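Local coordinates for galactose-binding-like protein (Bacteroides thetaiotaomicron, PDB 7M1B) that is a SusE-like protein of a gut bacterium that probably binds sugars, and perhaps has a part in glycan breakdown, though its function is not established, at residues W257-M262 and Y354-I359; T311-C316 and P350-I355. One frame throughout, in Å; residues are numbered along the deposited sequence.

Contact 1: W257-M262 and Y354-I359; sequences WFTFDM and YIRFKI
Trp-257 to Asp-261 pair residue by residue with Lys-358 to Tyr-354 as neighbouring antiparallel strands, consistent with the beta-sandwich of a galactose-binding-like domain; the short axes run at 164° to each other, 4.7 Å apart. Two hydrogen-bonded pairs supply the backbone evidence: Phe-258 and Phe-357 exchange both N-H···O bonds, as do Phe-260 and Ile-355, the latter bonds being shorter and straighter.

The face carrying these four residues is apolar. Ile-355 CB sits over one face of the Phe-260 ring, 3.9 Å from its centroid, and Phe-357 CB does the same to Phe-258. The Phe-258 and Phe-357 rings are nearly parallel but slid apart, so overlap is slight. Met-262 CG, anti to the carbonyl carbon (chi1 -63°), lies 3.6 Å from Ile-355 CG1. Leu-374 and Phe-376 of strand 370-380 continue this core.

Polar groups gather on the other face. Arg-356 NE donates to Thr-259 OG1 at 2.9 Å and nearly straight, with the hydroxyl oxygen in the guanidinium plane, while Trp-257 CD1 and NE1 lie over one face of the guanidinium, the indole plane tilted 50° from it. The Asp-218 carboxylate helps fix the guanidinium's rotation, OD1 taking Arg-356 NH2 in a salt bridge and OD2 bonding Thr-259 OG1; Asn-217 accepts from Trp-257 NE1. Farther along, the Asp-261 carboxylate lies alongside the Tyr-354 ring, its OD1 also held by Gly-263 N. One water completes the pair, donating to Asp-261 OD2 at 2.9 Å and lying 2.7 Å from Tyr-354 OH.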
ATOM      1  N   TRP A 257      -4.537  -5.540 -14.856  1.00 15.57           N
ATOM      2  CA  TRP A 257      -4.031  -4.409 -14.072  1.00 15.45           C
ATOM      3  C   TRP A 257      -4.387  -3.095 -14.813  1.00 15.50           C
ATOM      4  O   TRP A 257      -4.471  -3.038 -16.063  1.00 17.30           O
ATOM      5  CB  TRP A 257      -2.492  -4.527 -13.851  1.00 16.75           C
ATOM      6  CG  TRP A 257      -1.722  -4.855 -15.103  1.00 17.77           C
ATOM      7  CD1 TRP A 257      -1.236  -4.000 -16.053  1.00 20.01           C
ATOM      8  CD2 TRP A 257      -1.307  -6.169 -15.486  1.00 18.85           C
ATOM      9  NE1 TRP A 257      -0.596  -4.687 -17.067  1.00 18.77           N
ATOM     10  CE2 TRP A 257      -0.588  -6.032 -16.709  1.00 20.26           C
ATOM     11  CE3 TRP A 257      -1.497  -7.451 -14.916  1.00 20.65           C
ATOM     12  CZ2 TRP A 257      -0.068  -7.144 -17.398  1.00 22.33           C
ATOM     13  CZ3 TRP A 257      -0.963  -8.546 -15.601  1.00 21.45           C
ATOM     14  CH2 TRP A 257      -0.233  -8.390 -16.808  1.00 22.16           C
ATOM     15  N   PHE A 258      -4.410  -2.013 -14.041  1.00 17.20           N
ATOM     16  CA  PHE A 258      -4.458  -0.670 -14.585  1.00 15.37           C
ATOM     17  C   PHE A 258      -3.412   0.187 -13.870  1.00 17.58           C
ATOM     18  O   PHE A 258      -2.888  -0.203 -12.829  1.00 17.34           O
ATOM     19  CB  PHE A 258      -5.846  -0.004 -14.551  1.00 16.80           C
ATOM     20  CG  PHE A 258      -6.446   0.135 -13.162  1.00 15.98           C
ATOM     21  CD1 PHE A 258      -5.921   1.005 -12.246  1.00 15.48           C
ATOM     22  CD2 PHE A 258      -7.534  -0.626 -12.761  1.00 20.11           C
ATOM     23  CE1 PHE A 258      -6.471   1.134 -10.973  1.00 18.33           C
ATOM     24  CE2 PHE A 258      -8.104  -0.491 -11.506  1.00 18.30           C
ATOM     25  CZ  PHE A 258      -7.555   0.372 -10.589  1.00 17.32           C
ATOM     26  N   THR A 259      -3.074   1.316 -14.520  1.00 16.10           N
ATOM     27  CA  THR A 259      -1.932   2.149 -14.153  1.00 16.06           C
ATOM     28  C   THR A 259      -2.351   3.598 -14.068  1.00 15.21           C
ATOM     29  O   THR A 259      -3.021   4.115 -14.980  1.00 16.94           O
ATOM     30  CB  THR A 259      -0.752   2.074 -15.167  1.00 16.57           C
ATOM     31  OG1 THR A 259      -0.525   0.690 -15.476  1.00 17.60           O
ATOM     32  CG2 THR A 259       0.492   2.744 -14.645  1.00 16.95           C
ATOM     33  N   PHE A 260      -1.926   4.271 -12.970  1.00 15.52           N
ATOM     34  CA  PHE A 260      -2.183   5.710 -12.957  1.00 15.64           C
ATOM     35  C   PHE A 260      -0.964   6.447 -12.374  1.00 14.48           C
ATOM     36  O   PHE A 260      -0.030   5.817 -11.858  1.00 17.85           O
ATOM     37  CB  PHE A 260      -3.435   6.080 -12.137  1.00 17.54           C
ATOM     38  CG  PHE A 260      -3.514   5.594 -10.719  1.00 15.93           C
ATOM     39  CD1 PHE A 260      -2.987   6.396  -9.719  1.00 15.72           C
ATOM     40  CD2 PHE A 260      -4.053   4.348 -10.400  1.00 17.48           C
ATOM     41  CE1 PHE A 260      -3.143   5.994  -8.383  1.00 17.64           C
ATOM     42  CE2 PHE A 260      -4.170   3.944  -9.074  1.00 17.49           C
ATOM     43  CZ  PHE A 260      -3.718   4.770  -8.051  1.00 16.36           C
ATOM     44  N   ASP A 261      -0.941   7.751 -12.578  1.00 16.25           N
ATOM     45  CA  ASP A 261       0.153   8.612 -12.109  1.00 16.82           C
ATOM     46  C   ASP A 261      -0.419   9.399 -10.928  1.00 17.34           C
ATOM     47  O   ASP A 261      -1.349  10.224 -11.109  1.00 17.41           O
ATOM     48  CB  ASP A 261       0.607   9.485 -13.299  1.00 18.23           C
ATOM     49  CG  ASP A 261       1.730  10.458 -13.013  1.00 19.45           C
ATOM     50  OD1 ASP A 261       2.209  10.422 -11.880  1.00 19.01           O
ATOM     51  OD2 ASP A 261       2.028  11.326 -13.909  1.00 22.40           O
ATOM     52  N   MET A 262       0.237   9.383  -9.805  1.00 17.14           N
ATOM     53  CA  MET A 262      -0.150  10.210  -8.652  1.00 18.77           C
ATOM     54  C   MET A 262       0.178  11.707  -8.878  1.00 22.52           C
ATOM     55  O   MET A 262      -0.377  12.563  -8.206  1.00 20.15           O
ATOM     56  CB  MET A 262       0.524   9.751  -7.368  1.00 21.21           C
ATOM     57  CG  MET A 262       0.065   8.276  -6.975  1.00 19.89           C
ATOM     58  SD  MET A 262       0.438   8.002  -5.211  1.00 19.69           S
ATOM     59  CE  MET A 262       2.227   8.032  -5.305  1.00 19.87           C
ATOM     60  N   TYR A 354       4.194   6.395  -9.771  1.00 18.20           N
ATOM     61  CA  TYR A 354       3.302   5.648 -10.628  1.00 15.87           C
ATOM     62  C   TYR A 354       2.765   4.453  -9.888  1.00 17.21           C
ATOM     63  O   TYR A 354       3.534   3.773  -9.205  1.00 18.37           O
ATOM     64  CB  TYR A 354       3.957   5.298 -11.968  1.00 16.27           C
ATOM     65  CG  TYR A 354       4.537   6.473 -12.696  1.00 16.10           C
ATOM     66  CD1 TYR A 354       3.711   7.313 -13.483  1.00 16.68           C
ATOM     67  CD2 TYR A 354       5.836   6.908 -12.443  1.00 17.92           C
ATOM     68  CE1 TYR A 354       4.227   8.445 -14.111  1.00 17.76           C
ATOM     69  CE2 TYR A 354       6.338   8.099 -12.973  1.00 17.90           C
ATOM     70  CZ  TYR A 354       5.514   8.881 -13.781  1.00 21.22           C
ATOM     71  OH  TYR A 354       6.016  10.018 -14.380  1.00 22.91           O
ATOM     72  N   ILE A 355       1.484   4.129 -10.078  1.00 16.16           N
ATOM     73  CA  ILE A 355       0.823   3.086  -9.295  1.00 16.75           C
ATOM     74  C   ILE A 355       0.120   2.114 -10.233  1.00 17.22           C
ATOM     75  O   ILE A 355      -0.580   2.538 -11.127  1.00 17.32           O
ATOM     76  CB  ILE A 355      -0.180   3.682  -8.255  1.00 15.61           C
ATOM     77  CG1 ILE A 355       0.448   4.695  -7.278  1.00 16.62           C
ATOM     78  CG2 ILE A 355      -0.937   2.614  -7.515  1.00 16.82           C
ATOM     79  CD1 ILE A 355       1.485   4.027  -6.397  1.00 19.48           C
ATOM     80  N   ARG A 356       0.192   0.816  -9.906  1.00 15.67           N
ATOM     81  CA  ARG A 356      -0.648  -0.171 -10.573  1.00 16.66           C
ATOM     82  C   ARG A 356      -1.477  -0.932  -9.548  1.00 19.58           C
ATOM     83  O   ARG A 356      -0.981  -1.285  -8.446  1.00 18.37           O
ATOM     84  CB  ARG A 356       0.208  -1.176 -11.336  1.00 18.94           C
ATOM     85  CG  ARG A 356       0.557  -0.722 -12.745  1.00 19.74           C
ATOM     86  CD  ARG A 356       1.495  -1.662 -13.447  1.00 19.00           C
ATOM     87  NE  ARG A 356       1.277  -1.443 -14.878  1.00 18.60           N
ATOM     88  CZ  ARG A 356       1.802  -2.205 -15.829  1.00 15.22           C
ATOM     89  NH1 ARG A 356       2.762  -3.123 -15.509  1.00 17.96           N
ATOM     90  NH2 ARG A 356       1.521  -2.059 -17.094  1.00 19.59           N
ATOM     91  N   PHE A 357      -2.731  -1.226  -9.930  1.00 16.42           N
ATOM     92  CA  PHE A 357      -3.541  -2.213  -9.234  1.00 15.69           C
ATOM     93  C   PHE A 357      -3.570  -3.466 -10.089  1.00 15.41           C
ATOM     94  O   PHE A 357      -3.975  -3.447 -11.228  1.00 19.11           O
ATOM     95  CB  PHE A 357      -4.970  -1.678  -9.044  1.00 17.97           C
ATOM     96  CG  PHE A 357      -5.136  -0.823  -7.816  1.00 16.71           C
ATOM     97  CD1 PHE A 357      -4.295   0.257  -7.615  1.00 20.12           C
ATOM     98  CD2 PHE A 357      -6.218  -0.980  -6.971  1.00 16.79           C
ATOM     99  CE1 PHE A 357      -4.423   1.048  -6.464  1.00 19.17           C
ATOM    100  CE2 PHE A 357      -6.348  -0.227  -5.799  1.00 19.12           C
ATOM    101  CZ  PHE A 357      -5.467   0.818  -5.587  1.00 18.74           C
ATOM    102  N   LYS A 358      -2.950  -4.547  -9.529  1.00 18.88           N
ATOM    103  CA  LYS A 358      -2.973  -5.843 -10.173  1.00 18.54           C
ATOM    104  C   LYS A 358      -4.118  -6.624  -9.552  1.00 20.28           C
ATOM    105  O   LYS A 358      -4.051  -7.042  -8.375  1.00 17.76           O
ATOM    106  CB  LYS A 358      -1.629  -6.551  -9.933  1.00 19.69           C
ATOM    107  CG  LYS A 358      -1.513  -7.895 -10.660  1.00 21.99           C
ATOM    108  CD  LYS A 358      -0.122  -8.574 -10.348  1.00 27.62           C
ATOM    109  CE  LYS A 358       0.293  -9.714 -11.425  1.00 52.41           C
ATOM    110  NZ  LYS A 358       1.736 -10.216 -11.193  1.00 72.67           N
ATOM    111  N   ILE A 359      -5.189  -6.785 -10.335  1.00 19.66           N
ATOM    112  CA  ILE A 359      -6.417  -7.356  -9.796  1.00 17.15           C
ATOM    113  C   ILE A 359      -6.298  -8.877  -9.936  1.00 18.27           C
ATOM    114  O   ILE A 359      -6.165  -9.369 -11.069  1.00 18.39           O
ATOM    115  CB  ILE A 359      -7.662  -6.810 -10.527  1.00 16.73           C
ATOM    116  CG1 ILE A 359      -7.719  -5.271 -10.579  1.00 21.73           C
ATOM    117  CG2 ILE A 359      -8.935  -7.424  -9.899  1.00 18.45           C
ATOM    118  CD1 ILE A 359      -7.676  -4.656  -9.212  1.00 22.27           C
TER
HETATM  119  O   HOH W   1       4.302  11.555 -15.720  1.00 23.76           O

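Contact 2: T311-C316 and P350-I355; sequences TKLADC and PPVRYI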
ATOM      1  N   THR A 311       7.763  -2.251  -8.157  1.00 20.95           N
ATOM      2  CA  THR A 311       7.951  -2.802  -6.810  1.00 20.46           C
ATOM      3  C   THR A 311       6.571  -3.047  -6.195  1.00 18.42           C
ATOM      4  O   THR A 311       5.655  -2.186  -6.314  1.00 20.80           O
ATOM      5  CB  THR A 311       8.723  -1.827  -5.892  1.00 21.70           C
ATOM      6  OG1 THR A 311       9.985  -1.592  -6.503  1.00 26.84           O
ATOM      7  CG2 THR A 311       8.912  -2.354  -4.491  1.00 26.67           C
ATOM      8  N   LYS A 312       6.388  -4.196  -5.558  1.00 21.84           N
ATOM      9  CA  LYS A 312       5.135  -4.459  -4.882  1.00 20.80           C
ATOM     10  C   LYS A 312       5.050  -3.687  -3.560  1.00 21.38           C
ATOM     11  O   LYS A 312       6.014  -3.652  -2.747  1.00 25.14           O
ATOM     12  CB  LYS A 312       4.942  -5.953  -4.648  1.00 21.53           C
ATOM     13  CG  LYS A 312       3.511  -6.304  -4.258  1.00 26.44           C
ATOM     14  CD  LYS A 312       3.276  -7.797  -4.155  1.00 35.31           C
ATOM     15  CE  LYS A 312       3.338  -8.280  -2.743  1.00 41.11           C
ATOM     16  NZ  LYS A 312       2.990  -9.728  -2.673  1.00 31.03           N
ATOM     17  N   LEU A 313       3.874  -3.041  -3.375  1.00 19.90           N
ATOM     18  CA  LEU A 313       3.676  -2.199  -2.196  1.00 17.98           C
ATOM     19  C   LEU A 313       2.653  -2.717  -1.182  1.00 22.19           C
ATOM     20  O   LEU A 313       2.710  -2.263  -0.024  1.00 23.81           O
ATOM     21  CB  LEU A 313       3.168  -0.812  -2.643  1.00 17.24           C
ATOM     22  CG  LEU A 313       3.939  -0.154  -3.787  1.00 17.98           C
ATOM     23  CD1 LEU A 313       3.279   1.184  -4.165  1.00 19.97           C
ATOM     24  CD2 LEU A 313       5.443   0.079  -3.504  1.00 21.84           C
ATOM     25  N   ALA A 314       1.685  -3.563  -1.577  1.00 20.44           N
ATOM     26  CA  ALA A 314       0.622  -4.001  -0.659  1.00 19.55           C
ATOM     27  C   ALA A 314      -0.089  -5.184  -1.286  1.00 19.50           C
ATOM     28  O   ALA A 314      -0.157  -5.300  -2.518  1.00 20.86           O
ATOM     29  CB  ALA A 314      -0.401  -2.897  -0.445  1.00 25.88           C
ATOM     30  N   ASP A 315      -0.511  -6.104  -0.397  1.00 21.40           N
ATOM     31  CA  ASP A 315      -1.473  -7.141  -0.734  1.00 21.16           C
ATOM     32  C   ASP A 315      -2.758  -6.722  -0.056  1.00 22.40           C
ATOM     33  O   ASP A 315      -2.763  -6.305   1.142  1.00 22.66           O
ATOM     34  CB  ASP A 315      -1.043  -8.484  -0.145  1.00 24.92           C
ATOM     35  CG  ASP A 315       0.230  -9.017  -0.770  1.00 30.13           C
ATOM     36  OD1 ASP A 315       0.251  -9.263  -2.000  1.00 34.42           O
ATOM     37  OD2 ASP A 315       1.149  -9.268  -0.004  1.00 41.31           O
ATOM     38  N   CYS A 316      -3.856  -6.865  -0.803  1.00 21.27           N
ATOM     39  CA  CYS A 316      -5.091  -6.298  -0.324  1.00 19.38           C
ATOM     40  C   CYS A 316      -6.242  -7.264  -0.535  1.00 17.49           C
ATOM     41  O   CYS A 316      -6.353  -7.834  -1.636  1.00 20.16           O
ATOM     42  CB  CYS A 316      -5.440  -5.022  -1.087  1.00 18.32           C
ATOM     43  SG  CYS A 316      -4.174  -3.728  -1.036  1.00 20.86           S
ATOM     44  N   PRO A 350       9.809   1.874  -1.259  1.00 24.14           N
ATOM     45  CA  PRO A 350      10.517   3.083  -1.651  1.00 22.20           C
ATOM     46  C   PRO A 350       9.441   4.151  -1.879  1.00 20.44           C
ATOM     47  O   PRO A 350       8.258   3.801  -2.032  1.00 23.23           O
ATOM     48  CB  PRO A 350      11.146   2.704  -3.015  1.00 25.94           C
ATOM     49  CG  PRO A 350      10.284   1.591  -3.572  1.00 27.13           C
ATOM     50  CD  PRO A 350       9.597   0.945  -2.392  1.00 25.48           C
ATOM     51  N   PRO A 351       9.826   5.442  -2.004  1.00 20.29           N
ATOM     52  CA  PRO A 351       8.903   6.475  -2.495  1.00 20.73           C
ATOM     53  C   PRO A 351       8.485   6.057  -3.895  1.00 22.35           C
ATOM     54  O   PRO A 351       9.290   5.513  -4.644  1.00 24.12           O
ATOM     55  CB  PRO A 351       9.810   7.713  -2.613  1.00 29.70           C
ATOM     56  CG  PRO A 351      10.887   7.468  -1.553  1.00 29.20           C
ATOM     57  CD  PRO A 351      11.176   5.989  -1.737  1.00 26.45           C
ATOM     58  N   VAL A 352       7.245   6.400  -4.268  1.00 19.18           N
ATOM     59  CA  VAL A 352       6.732   6.014  -5.599  1.00 16.61           C
ATOM     60  C   VAL A 352       5.870   7.169  -6.134  1.00 17.55           C
ATOM     61  O   VAL A 352       5.474   8.060  -5.357  1.00 20.34           O
ATOM     62  CB  VAL A 352       5.916   4.703  -5.625  1.00 18.10           C
ATOM     63  CG1 VAL A 352       6.825   3.496  -5.370  1.00 20.85           C
ATOM     64  CG2 VAL A 352       4.789   4.741  -4.614  1.00 19.78           C
ATOM     65  N   ARG A 353       5.635   7.143  -7.457  1.00 17.50           N
ATOM     66  CA  ARG A 353       4.763   8.139  -8.108  1.00 15.90           C
ATOM     67  C   ARG A 353       3.742   7.389  -8.966  1.00 17.97           C
ATOM     68  O   ARG A 353       2.582   7.822  -8.984  1.00 17.51           O
ATOM     69  CB  ARG A 353       5.613   9.028  -9.025  1.00 18.62           C
ATOM     70  CG  ARG A 353       4.752   9.935  -9.905  1.00 18.21           C
ATOM     71  CD  ARG A 353       5.559  11.001 -10.613  1.00 19.36           C
ATOM     72  NE  ARG A 353       4.674  11.755 -11.502  1.00 18.56           N
ATOM     73  CZ  ARG A 353       4.869  12.968 -11.982  1.00 20.29           C
ATOM     74  NH1 ARG A 353       5.870  13.741 -11.524  1.00 24.56           N
ATOM     75  NH2 ARG A 353       3.923  13.446 -12.777  1.00 20.48           N
ATOM     76  N   TYR A 354       4.194   6.395  -9.771  1.00 18.20           N
ATOM     77  CA  TYR A 354       3.302   5.648 -10.628  1.00 15.87           C
ATOM     78  C   TYR A 354       2.765   4.453  -9.888  1.00 17.21           C
ATOM     79  O   TYR A 354       3.534   3.773  -9.205  1.00 18.37           O
ATOM     80  CB  TYR A 354       3.957   5.298 -11.968  1.00 16.27           C
ATOM     81  CG  TYR A 354       4.537   6.473 -12.696  1.00 16.10           C
ATOM     82  CD1 TYR A 354       3.711   7.313 -13.483  1.00 16.68           C
ATOM     83  CD2 TYR A 354       5.836   6.908 -12.443  1.00 17.92           C
ATOM     84  CE1 TYR A 354       4.227   8.445 -14.111  1.00 17.76           C
ATOM     85  CE2 TYR A 354       6.338   8.099 -12.973  1.00 17.90           C
ATOM     86  CZ  TYR A 354       5.514   8.881 -13.781  1.00 21.22           C
ATOM     87  OH  TYR A 354       6.016  10.018 -14.380  1.00 22.91           O
ATOM     88  N   ILE A 355       1.484   4.129 -10.078  1.00 16.16           N
ATOM     89  CA  ILE A 355       0.823   3.086  -9.295  1.00 16.75           C
ATOM     90  C   ILE A 355       0.120   2.114 -10.233  1.00 17.22           C
ATOM     91  O   ILE A 355      -0.580   2.538 -11.127  1.00 17.32           O
ATOM     92  CB  ILE A 355      -0.180   3.682  -8.255  1.00 15.61           C
ATOM     93  CG1 ILE A 355       0.448   4.695  -7.278  1.00 16.62           C
ATOM     94  CG2 ILE A 355      -0.937   2.614  -7.515  1.00 16.82           C
ATOM     95  CD1 ILE A 355       1.485   4.027  -6.397  1.00 19.48           C
TER
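Between Thr-311 and Pro-350 the backbones come no nearer than 8.2 Å from CA to CA, and no hydrogen bond links segments 311-316 and 350-355, so side chains alone make the contact while the chain turns a corner at Arg-353. Leu-313 carries most of it. Its CG lies anti to the carbonyl carbon (chi1 -48°) and the two methyls split the work: CD1 meets Val-352 CG2 at 3.9 Å, tip to tip, and CD2 lies 4.1 Å from Val-352 CG1. The same CD1 also reaches Ile-355 CD1 at 4.0 Å, where the two side chains cross at about a right angle. Nearer the start of the strand, Thr-311 turns its methyl to the proline ring, CG2 standing 4.0 Å from Pro-350 CD. All of these are van der Waals contacts at ordinary carbon-carbon distances.

Leu-313 and Ala-314 both face Val-294 in a classic beta bulge; Arg-353 and Tyr-354 form a second one opposite Arg-297. Strand 292-297 therefore lies between strands 311-317 and 352-362 in the sheet, pairing antiparallel with each, and Phe-345, just after strand 341-344, packs on Leu-313 as well.

Overall arrangement
Followed from the N terminus, the chain first lays down 257-262 on strand 256-274, then 311-316, and returns to both through segment 350-359. Contact 1 closes a loop of 91 intervening residues; contact 2 closes one of 33, nested inside it. The two closures end on the same strand and share Tyr-354 and Ile-355. Their centres are 9 Å apart, and they touch directly through a salt bridge from Arg-353 NE to Asp-261 OD1 (2.8 Å) and a probable hydrogen bond from Met-262 N to Arg-353 O. Contact 1 ties neighbouring strands by backbone bonds, whereas contact 2 joins strand 311-317 to the start of 352-362 and the loop leading into it, with no hydrogen bond between the segments.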